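Local coordinates for periplasmic solute binding protein (Pectobacterium atrosepticum, PDB 4RY1) that probably captures a sugar in the periplasm and delivers it to an ABC-type transporter for uptake, at residues Leu310-Leu321 and Asn328-Ile338. Residues are numbered along the deposited sequence; the frame is centred on the assembly and turned at random. Where two conformers were deposited one is given.
Sequences LSNPEGVKALGL and NPKAQKLLEDI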
# COMPACT_ATOMS: atom_id res chain seq x y z
N LEU A 310 -19.87 1.06 2.27
CA LEU A 310 -19.24 -0.11 1.64
C LEU A 310 -20.19 -1.03 0.88
O LEU A 310 -19.76 -1.80 0.02
CB LEU A 310 -18.44 -0.91 2.67
CG LEU A 310 -17.29 -0.17 3.36
CD1 LEU A 310 -16.49 -1.14 4.24
CD2 LEU A 310 -16.40 0.60 2.41
N SER A 311 -21.46 -0.95 1.21
CA SER A 311 -22.46 -1.89 0.67
C SER A 311 -23.71 -1.26 0.11
O SER A 311 -24.30 -1.83 -0.82
CB SER A 311 -22.80 -2.93 1.75
OG SER A 311 -21.64 -3.69 2.13
N ASN A 312 -24.17 -0.15 0.65
CA ASN A 312 -25.41 0.47 0.16
C ASN A 312 -25.13 1.11 -1.19
O ASN A 312 -24.18 1.85 -1.33
CB ASN A 312 -25.91 1.53 1.15
CG ASN A 312 -27.26 2.12 0.76
OD1 ASN A 312 -27.42 2.70 -0.30
ND2 ASN A 312 -28.24 1.99 1.65
N PRO A 313 -25.98 0.85 -2.21
CA PRO A 313 -25.74 1.40 -3.55
C PRO A 313 -25.45 2.92 -3.57
O PRO A 313 -24.62 3.38 -4.34
CB PRO A 313 -27.04 1.06 -4.30
CG PRO A 313 -27.46 -0.23 -3.68
CD PRO A 313 -27.12 -0.09 -2.20
N GLU A 314 -26.15 3.68 -2.73
CA GLU A 314 -25.97 5.13 -2.72
C GLU A 314 -24.57 5.52 -2.18
O GLU A 314 -23.90 6.41 -2.70
CB GLU A 314 -27.08 5.82 -1.90
CG GLU A 314 -28.43 5.71 -2.59
CD GLU A 314 -28.42 6.22 -4.02
OE1 GLU A 314 -27.95 7.36 -4.22
OE2 GLU A 314 -28.86 5.48 -4.95
N GLY A 315 -24.11 4.81 -1.16
CA GLY A 315 -22.77 5.08 -0.64
C GLY A 315 -21.69 4.60 -1.56
O GLY A 315 -20.67 5.26 -1.78
N VAL A 316 -21.92 3.42 -2.13
CA VAL A 316 -21.00 2.85 -3.09
C VAL A 316 -20.82 3.76 -4.31
O VAL A 316 -19.71 4.02 -4.76
CB VAL A 316 -21.44 1.42 -3.49
CG1 VAL A 316 -20.68 0.93 -4.70
CG2 VAL A 316 -21.26 0.45 -2.33
N LYS A 317 -21.93 4.27 -4.84
CA LYS A 317 -21.83 5.17 -5.99
C LYS A 317 -21.13 6.48 -5.62
O LYS A 317 -20.34 7.02 -6.38
CB LYS A 317 -23.21 5.42 -6.57
CG LYS A 317 -23.72 4.21 -7.33
CD LYS A 317 -25.04 4.52 -8.01
CE LYS A 317 -26.19 4.63 -7.05
NZ LYS A 317 -27.44 4.93 -7.82
N ALA A 318 -21.38 6.96 -4.40
CA ALA A 318 -20.74 8.20 -3.97
C ALA A 318 -19.23 8.06 -3.91
O ALA A 318 -18.49 8.94 -4.34
CB ALA A 318 -21.30 8.64 -2.62
N LEU A 319 -18.78 6.96 -3.33
CA LEU A 319 -17.34 6.74 -3.14
C LEU A 319 -16.62 6.30 -4.40
O LEU A 319 -15.43 6.53 -4.55
CB LEU A 319 -17.09 5.73 -2.03
CG LEU A 319 -17.33 6.30 -0.64
CD1 LEU A 319 -17.31 5.24 0.45
CD2 LEU A 319 -16.25 7.33 -0.32
N GLY A 320 -17.34 5.64 -5.30
CA GLY A 320 -16.74 5.11 -6.52
C GLY A 320 -15.46 4.37 -6.22
O GLY A 320 -15.42 3.49 -5.34
N LEU A 321 -14.42 4.68 -6.98
CA LEU A 321 -13.12 4.02 -6.84
C LEU A 321 -12.11 4.83 -6.02
O LEU A 321 -10.92 4.53 -6.03
CB LEU A 321 -12.52 3.72 -8.22
CG LEU A 321 -13.34 2.69 -9.01
CD1 LEU A 321 -12.80 2.57 -10.43
CD2 LEU A 321 -13.28 1.31 -8.36
N ASN A 328 -16.35 -5.43 -1.10
CA ASN A 328 -17.63 -6.13 -1.27
C ASN A 328 -17.84 -6.41 -2.76
O ASN A 328 -17.95 -5.46 -3.53
CB ASN A 328 -18.77 -5.24 -0.76
CG ASN A 328 -20.11 -5.96 -0.78
OD1 ASN A 328 -20.28 -6.94 -1.52
ND2 ASN A 328 -21.03 -5.54 0.07
N PRO A 329 -17.92 -7.69 -3.18
CA PRO A 329 -18.08 -7.95 -4.61
C PRO A 329 -19.36 -7.35 -5.20
O PRO A 329 -19.37 -7.03 -6.37
CB PRO A 329 -18.09 -9.49 -4.73
CG PRO A 329 -18.36 -9.99 -3.36
CD PRO A 329 -17.89 -8.94 -2.39
N LYS A 330 -20.41 -7.20 -4.40
CA LYS A 330 -21.66 -6.59 -4.90
C LYS A 330 -21.44 -5.12 -5.24
O LYS A 330 -22.04 -4.58 -6.16
CB LYS A 330 -22.80 -6.73 -3.90
CG LYS A 330 -23.15 -8.18 -3.62
CD LYS A 330 -24.26 -8.25 -2.60
CE LYS A 330 -24.83 -9.65 -2.53
NZ LYS A 330 -25.79 -9.72 -1.40
N ALA A 331 -20.57 -4.48 -4.47
CA ALA A 331 -20.22 -3.08 -4.72
C ALA A 331 -19.41 -2.97 -6.00
O ALA A 331 -19.70 -2.08 -6.84
CB ALA A 331 -19.47 -2.49 -3.53
N GLN A 332 -18.47 -3.89 -6.21
CA GLN A 332 -17.76 -3.91 -7.49
C GLN A 332 -18.73 -4.11 -8.64
O GLN A 332 -18.58 -3.44 -9.66
CB GLN A 332 -16.69 -4.99 -7.59
CG GLN A 332 -15.46 -4.68 -6.81
CD GLN A 332 -14.35 -5.68 -7.04
OE1 GLN A 332 -14.11 -6.16 -8.15
NE2 GLN A 332 -13.62 -5.97 -5.98
N LYS A 333 -19.68 -5.03 -8.50
CA LYS A 333 -20.60 -5.33 -9.61
C LYS A 333 -21.38 -4.08 -9.95
O LYS A 333 -21.56 -3.76 -11.14
CB LYS A 333 -21.52 -6.51 -9.26
CG LYS A 333 -22.63 -6.77 -10.27
CD LYS A 333 -22.24 -7.35 -11.62
CE LYS A 333 -23.45 -8.04 -12.29
NZ LYS A 333 -24.77 -7.32 -12.28
N LEU A 334 -21.85 -3.35 -8.93
CA LEU A 334 -22.59 -2.10 -9.17
C LEU A 334 -21.77 -1.10 -9.95
O LEU A 334 -22.24 -0.51 -10.92
CB LEU A 334 -23.10 -1.49 -7.87
CG LEU A 334 -23.83 -0.16 -8.02
CD1 LEU A 334 -25.05 -0.24 -8.91
CD2 LEU A 334 -24.26 0.32 -6.64
N LEU A 335 -20.53 -0.91 -9.53
CA LEU A 335 -19.65 0.04 -10.21
C LEU A 335 -19.36 -0.38 -11.67
O LEU A 335 -19.20 0.46 -12.53
CB LEU A 335 -18.36 0.28 -9.43
CG LEU A 335 -18.53 0.97 -8.09
CD1 LEU A 335 -17.13 1.22 -7.54
CD2 LEU A 335 -19.33 2.25 -8.17
N GLU A 336 -19.25 -1.68 -11.91
CA GLU A 336 -19.10 -2.16 -13.28
C GLU A 336 -20.36 -1.91 -14.09
O GLU A 336 -20.29 -1.41 -15.22
CB GLU A 336 -18.74 -3.63 -13.32
CG GLU A 336 -18.35 -4.04 -14.74
CD GLU A 336 -17.91 -5.48 -14.84
OE1 GLU A 336 -18.58 -6.37 -14.29
OE2 GLU A 336 -16.89 -5.71 -15.51
N ASP A 337 -21.51 -2.20 -13.49
CA ASP A 337 -22.79 -2.04 -14.20
C ASP A 337 -23.05 -0.59 -14.63
O ASP A 337 -23.66 -0.33 -15.66
CB ASP A 337 -23.96 -2.50 -13.30
CG ASP A 337 -24.00 -4.01 -13.10
OD1 ASP A 337 -23.34 -4.77 -13.85
OD2 ASP A 337 -24.72 -4.45 -12.17
N ILE A 338 -22.60 0.38 -13.83
CA ILE A 338 -22.77 1.80 -14.15
C ILE A 338 -21.55 2.39 -14.89
O ILE A 338 -21.52 3.58 -15.15
CB ILE A 338 -23.16 2.65 -12.91
CG1 ILE A 338 -21.99 2.77 -11.90
CG2 ILE A 338 -24.42 2.06 -12.26
CD1 ILE A 338 -22.30 3.75 -10.78
O HOH W 1 -16.51 -2.98 -0.01
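The carbonyl oxygen of Leu-310, at the end of helix 299-310, rests against two carbons, Asn-328 CB and, at 3.6 Å, Ala-331 CB; a water accepts from Asn-328 N and gives a weak, long bond back to Leu-310 O. Next along, Ser-311 OG takes an N-H from Asn-328 ND2 at 2.8 Å, the one direct hydrogen bond between the segments. The hydroxyl lies almost exactly in the amide plane, though the bond is bent, 142° at the hydrogen. With CG anti to the backbone N (chi1 -175°), Asn-328 sends its NH2 across to Ser-311 while its OD1 accepts from Lys-330 N, so that a single amide both N-caps helix 329-337 and ties it to the neighbouring helix start, itself capped by Asn-312 through Glu-314 N. Pro-313 follows, its CB 3.7 Å from Leu-334 CD2. The two short helices, 313-319 and 329-337, form a helix-loop-helix pair in the lobe of the periplasmic binding protein fold that contains the N-terminal strand, their axes inclined by 63° and 9.9 Å apart; helix 13-29 touches the first of them through Ala-318 and Leu-319. Between them Val-316 enters with both branches: CG2 meets Ala-331 CB at 3.6 Å, and CG1 packs against Ala-331, Leu-334 and Leu-335. Outward from this apolar centre, the Lys-317 chain lies nearly perpendicular to that of Leu-334, and its CG lies 3.8 Å from Ile-338 CD1; a bend further along precedes NZ, which forms a salt bridge with Glu-314 OE2 through a weak hydrogen bond. Gly-320 ends the helix with positive phi, which favours glycine, and its carbonyl oxygen meets Leu-335 CD1. That same methyl meets Leu-321 CD2 at 3.9 Å, the two side chains running antiparallel alongside each other, and Leu-321 also reaches Leu-347 of helix 346-356.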